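Local structure of DNA-binding protein Sso10a-2 (Sulfolobus solfataricus, 4HW0) at residues T76-E79 / E80-I84; A34-N37 / Y38-Q42. The protein binds DNA, probably through its winged-helix domain, and is thought to take part in compacting and organising archaeal chromatin as a coiled-coil dimer. One frame throughout, in Å; residues are numbered along the deposited sequence.

Interaction 1: T76-E79 / E80-I84; sequences THIE and EFIKI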
loop_
_atom_site.group_PDB
_atom_site.type_symbol
_atom_site.label_atom_id
_atom_site.label_comp_id
_atom_site.label_asym_id
_atom_site.label_seq_id
_atom_site.Cartn_x
_atom_site.Cartn_y
_atom_site.Cartn_z
ATOM N N THR A 76 -7.225 -14.261 -8.098
ATOM C CA THR A 76 -7.792 -12.998 -8.549
ATOM C C THR A 76 -7.590 -11.911 -7.493
ATOM O O THR A 76 -7.164 -10.790 -7.782
ATOM C CB THR A 76 -9.287 -13.226 -8.826
ATOM O OG1 THR A 76 -9.343 -14.035 -10.002
ATOM C CG2 THR A 76 -10.023 -11.937 -9.078
ATOM N N HIS A 77 -7.891 -12.227 -6.232
ATOM C CA HIS A 77 -7.724 -11.226 -5.173
ATOM C C HIS A 77 -6.293 -10.829 -4.903
ATOM O O HIS A 77 -6.023 -9.643 -4.638
ATOM C CB HIS A 77 -8.379 -11.688 -3.905
ATOM C CG HIS A 77 -9.850 -11.772 -4.011
ATOM N ND1 HIS A 77 -10.588 -11.088 -4.937
ATOM C CD2 HIS A 77 -10.731 -12.498 -3.312
ATOM C CE1 HIS A 77 -11.862 -11.387 -4.808
ATOM N NE2 HIS A 77 -11.967 -12.272 -3.848
ATOM N N ILE A 78 -5.389 -11.792 -4.963
ATOM C CA ILE A 78 -3.976 -11.444 -4.811
ATOM C C ILE A 78 -3.559 -10.565 -5.968
ATOM O O ILE A 78 -2.812 -9.605 -5.793
ATOM C CB ILE A 78 -3.060 -12.633 -4.645
ATOM C CG1 ILE A 78 -3.407 -13.477 -3.425
ATOM C CG2 ILE A 78 -1.667 -12.152 -4.430
ATOM C CD1 ILE A 78 -2.709 -14.824 -3.305
ATOM N N GLU A 79 -4.000 -10.910 -7.157
ATOM C CA GLU A 79 -3.630 -10.113 -8.347
ATOM C C GLU A 79 -4.037 -8.652 -8.139
ATOM O O GLU A 79 -3.290 -7.727 -8.454
ATOM C CB GLU A 79 -4.294 -10.710 -9.586
ATOM C CG GLU A 79 -3.813 -10.036 -10.859
ATOM C CD GLU A 79 -4.300 -10.745 -12.109
ATOM O OE1 GLU A 79 -5.438 -11.263 -12.094
ATOM O OE2 GLU A 79 -3.523 -10.756 -13.113
ATOM N N GLU A 80 -5.269 -8.471 -7.653
ATOM C CA GLU A 80 -5.835 -7.152 -7.406
ATOM C C GLU A 80 -5.012 -6.409 -6.340
ATOM O O GLU A 80 -4.660 -5.234 -6.524
ATOM C CB GLU A 80 -7.322 -7.285 -7.150
ATOM C CG GLU A 80 -7.995 -5.950 -6.867
ATOM C CD GLU A 80 -8.042 -4.963 -8.079
ATOM O OE1 GLU A 80 -7.538 -5.302 -9.183
ATOM O OE2 GLU A 80 -8.650 -3.858 -7.913
ATOM N N PHE A 81 -4.599 -7.118 -5.271
ATOM C CA PHE A 81 -3.718 -6.551 -4.229
ATOM C C PHE A 81 -2.401 -6.043 -4.817
ATOM O O PHE A 81 -1.934 -4.927 -4.534
ATOM C CB PHE A 81 -3.487 -7.566 -3.083
ATOM C CG PHE A 81 -2.418 -7.162 -2.126
ATOM C CD1 PHE A 81 -1.068 -7.445 -2.401
ATOM C CD2 PHE A 81 -2.718 -6.465 -1.002
ATOM C CE1 PHE A 81 -0.076 -7.030 -1.533
ATOM C CE2 PHE A 81 -1.732 -6.067 -0.123
ATOM C CZ PHE A 81 -0.395 -6.327 -0.400
ATOM N N ILE A 82 -1.813 -6.866 -5.658
ATOM C CA ILE A 82 -0.520 -6.521 -6.246
ATOM C C ILE A 82 -0.577 -5.287 -7.124
ATOM O O ILE A 82 0.253 -4.383 -7.035
ATOM C CB ILE A 82 0.020 -7.743 -7.012
ATOM C CG1 ILE A 82 0.472 -8.794 -6.015
ATOM C CG2 ILE A 82 1.160 -7.354 -7.955
ATOM C CD1 ILE A 82 0.699 -10.133 -6.680
ATOM N N LYS A 83 -1.599 -5.222 -7.935
ATOM C CA LYS A 83 -1.803 -4.119 -8.810
ATOM C C LYS A 83 -2.049 -2.815 -8.007
ATOM O O LYS A 83 -1.461 -1.797 -8.290
ATOM C CB LYS A 83 -2.977 -4.445 -9.741
ATOM C CG LYS A 83 -3.616 -3.269 -10.445
ATOM C CD LYS A 83 -4.910 -3.666 -11.142
ATOM C CE LYS A 83 -5.974 -2.589 -11.046
ATOM N NZ LYS A 83 -7.331 -3.162 -11.328
ATOM N N ILE A 84 -2.881 -2.852 -6.985
ATOM C CA ILE A 84 -3.064 -1.651 -6.150
ATOM C C ILE A 84 -1.778 -1.250 -5.431
ATOM O O ILE A 84 -1.477 -0.067 -5.267
ATOM C CB ILE A 84 -4.196 -1.877 -5.101
ATOM C CG1 ILE A 84 -5.535 -2.074 -5.843
ATOM C CG2 ILE A 84 -4.321 -0.677 -4.188
ATOM C CD1 ILE A 84 -6.661 -2.670 -5.018
#
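The ring of Phe81 has the carbonyl oxygen of Ile78 at its edge, near the ring plane. Its own CB lies 3.5 Å from that Ile78 O. With CG anti to the backbone N (chi1 169°), the ring leads away from residues 76-79, and the Phe81 side chain packs on Leu88 of the second subunit. One turn on from Ile78, Ile82 N donates to Ile78 O at 2.9 Å, nearly in line with the C=O bond. The two isoleucine side chains meet at a slant, CG2 of Ile78 touching CD1 of Ile82 at 3.8 Å. Glu80, Phe81 and Lys83 make the same i to i+4 backbone bonds to Thr76, His77 and Glu79, as in any regular alpha-helix. The polar side carries charge pairs. Lys83 NZ forms a salt bridge with Glu80 OE1 at 3.0 Å, and OE1 takes it with its syn lone pair; the bend of Glu80 at chi2 (67°) turns its carboxylate to that side. Glu79 OE1 pairs instead with Arg75. Helix 69-98 is the long helix of the antiparallel coiled coil. Ile78 and Ile82 also touch Phe15 of helix 10-18, while Ile78 reaches Val95 and Ile84 meets Ile84 of the second subunit.

Interaction 2: A34-N37 / Y38-Q42; sequences AGIN and YVVAQ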
loop_
_atom_site.group_PDB
_atom_site.type_symbol
_atom_site.label_atom_id
_atom_site.label_comp_id
_atom_site.label_asym_id
_atom_site.label_seq_id
_atom_site.Cartn_x
_atom_site.Cartn_y
_atom_site.Cartn_z
ATOM N N ALA A 34 6.658 -20.752 -10.634
ATOM C CA ALA A 34 6.713 -19.755 -9.613
ATOM C C ALA A 34 8.103 -19.288 -9.223
ATOM O O ALA A 34 8.241 -18.281 -8.504
ATOM C CB ALA A 34 5.908 -20.182 -8.395
ATOM N N GLY A 35 9.149 -19.923 -9.762
ATOM C CA GLY A 35 10.503 -19.500 -9.474
ATOM C C GLY A 35 10.848 -19.642 -8.000
ATOM O O GLY A 35 11.414 -18.745 -7.420
ATOM N N ILE A 36 10.538 -20.799 -7.445
ATOM C CA ILE A 36 10.838 -21.143 -6.056
ATOM C C ILE A 36 11.415 -22.545 -5.940
ATOM O O ILE A 36 11.095 -23.416 -6.770
ATOM C CB ILE A 36 9.557 -21.102 -5.168
ATOM C CG1 ILE A 36 8.493 -22.098 -5.633
ATOM C CG2 ILE A 36 8.997 -19.706 -5.107
ATOM C CD1 ILE A 36 7.165 -21.983 -4.918
ATOM N N ASN A 37 12.249 -22.769 -4.916
ATOM C CA ASN A 37 12.874 -24.038 -4.758
ATOM C C ASN A 37 11.918 -25.067 -4.159
ATOM O O ASN A 37 10.813 -24.745 -3.760
ATOM C CB ASN A 37 14.206 -23.911 -3.998
ATOM C CG ASN A 37 14.021 -23.580 -2.555
ATOM O OD1 ASN A 37 13.213 -24.211 -1.861
ATOM N ND2 ASN A 37 14.808 -22.621 -2.065
ATOM N N TYR A 38 12.345 -26.299 -4.138
ATOM C CA TYR A 38 11.503 -27.407 -3.719
ATOM C C TYR A 38 11.017 -27.281 -2.258
ATOM O O TYR A 38 9.863 -27.616 -1.956
ATOM C CB TYR A 38 12.240 -28.723 -3.929
ATOM C CG TYR A 38 11.457 -29.929 -3.511
ATOM C CD1 TYR A 38 10.565 -30.524 -4.374
ATOM C CD2 TYR A 38 11.603 -30.462 -2.241
ATOM C CE1 TYR A 38 9.820 -31.629 -3.982
ATOM C CE2 TYR A 38 10.877 -31.561 -1.833
ATOM C CZ TYR A 38 9.983 -32.145 -2.705
ATOM O OH TYR A 38 9.232 -33.215 -2.268
ATOM N N VAL A 39 11.888 -26.763 -1.386
ATOM C CA VAL A 39 11.575 -26.583 0.029
ATOM C C VAL A 39 10.499 -25.534 0.197
ATOM O O VAL A 39 9.465 -25.779 0.872
ATOM C CB VAL A 39 12.862 -26.210 0.816
ATOM C CG1 VAL A 39 12.550 -25.964 2.284
ATOM C CG2 VAL A 39 13.878 -27.327 0.666
ATOM N N VAL A 40 10.662 -24.401 -0.462
ATOM C CA VAL A 40 9.617 -23.350 -0.449
ATOM C C VAL A 40 8.341 -23.859 -1.078
ATOM O O VAL A 40 7.273 -23.633 -0.579
ATOM C CB VAL A 40 10.125 -22.084 -1.162
ATOM C CG1 VAL A 40 9.053 -21.028 -1.252
ATOM C CG2 VAL A 40 11.376 -21.524 -0.474
ATOM N N ALA A 41 8.453 -24.554 -2.219
ATOM C CA ALA A 41 7.269 -25.041 -2.908
ATOM C C ALA A 41 6.480 -25.974 -2.002
ATOM O O ALA A 41 5.261 -25.855 -1.879
ATOM C CB ALA A 41 7.625 -25.759 -4.185
ATOM N N GLN A 42 7.177 -26.894 -1.331
ATOM C CA GLN A 42 6.497 -27.864 -0.451
ATOM C C GLN A 42 5.692 -27.149 0.648
ATOM O O GLN A 42 4.500 -27.489 0.953
ATOM C CB GLN A 42 7.576 -28.763 0.188
ATOM C CG GLN A 42 7.196 -30.159 0.289
ATOM C CD GLN A 42 6.775 -30.642 -1.067
ATOM O OE1 GLN A 42 5.765 -31.331 -1.204
ATOM N NE2 GLN A 42 7.512 -30.225 -2.096
#
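Asn37 OD1 caps the start of helix 38-50. It accepts from Val40 N at 2.9 Å, and the N-H points almost straight at it (171°), with the donor nitrogen 28° out of the amide plane. Val39 N also lies 2.9 Å from Asn37 OD1. Asn37 CG sits between the backbone N and the carbonyl carbon (chi1 71°), which folds the amide back over the first turn. There CG2 of Val40 comes within 3.5 Å of Asn37 OD1, the two side chains crossing at about a right angle. The backbone oxygen of Asn37 receives Ala41 N at 2.8 Å. This N-cap opens the helix that follows the turn after helix 27-34, the probable helix-turn-helix unit of the winged-helix domain. Gly35, with positive phi, is where the chain leaves helix 27-34. Ile36 then puts its apolar side chain against the new helix: CB meets Val40 CG1 at 3.9 Å, and CD1 lies 3.7 Å from Ala41 CA. Cut back to an alanine here, the side chain has no CD1, and a gap is likely to open beside Ala41. Ile36 also touches Ile17 of helix 10-18, and Ala41 packs on Ile27 and Val30 of helix 27-34.

Overall arrangement
Interactions 1 and 2 are both local, and each is partly buried. Their centres are 21 Å apart, on opposite sides of the chain's centre, and they do not touch. Interaction 2 marks where a helix begins, so a side-chain oxygen takes a backbone N-H of the first turn, beside the usual backbone bond. Interaction 1 lies within a helix, where backbone carbonyls accept the backbone N-H groups and side chains add apolar and ionic pairs. Their buried residues face different partners. Those of 76-84 meet helix 10-18 and the second subunit, whereas those of 34-42 meet helices 10-18 and 27-34 of the same chain. Helix 10-18 touches both contacts. The second subunit reaches interaction 1 but not interaction 2.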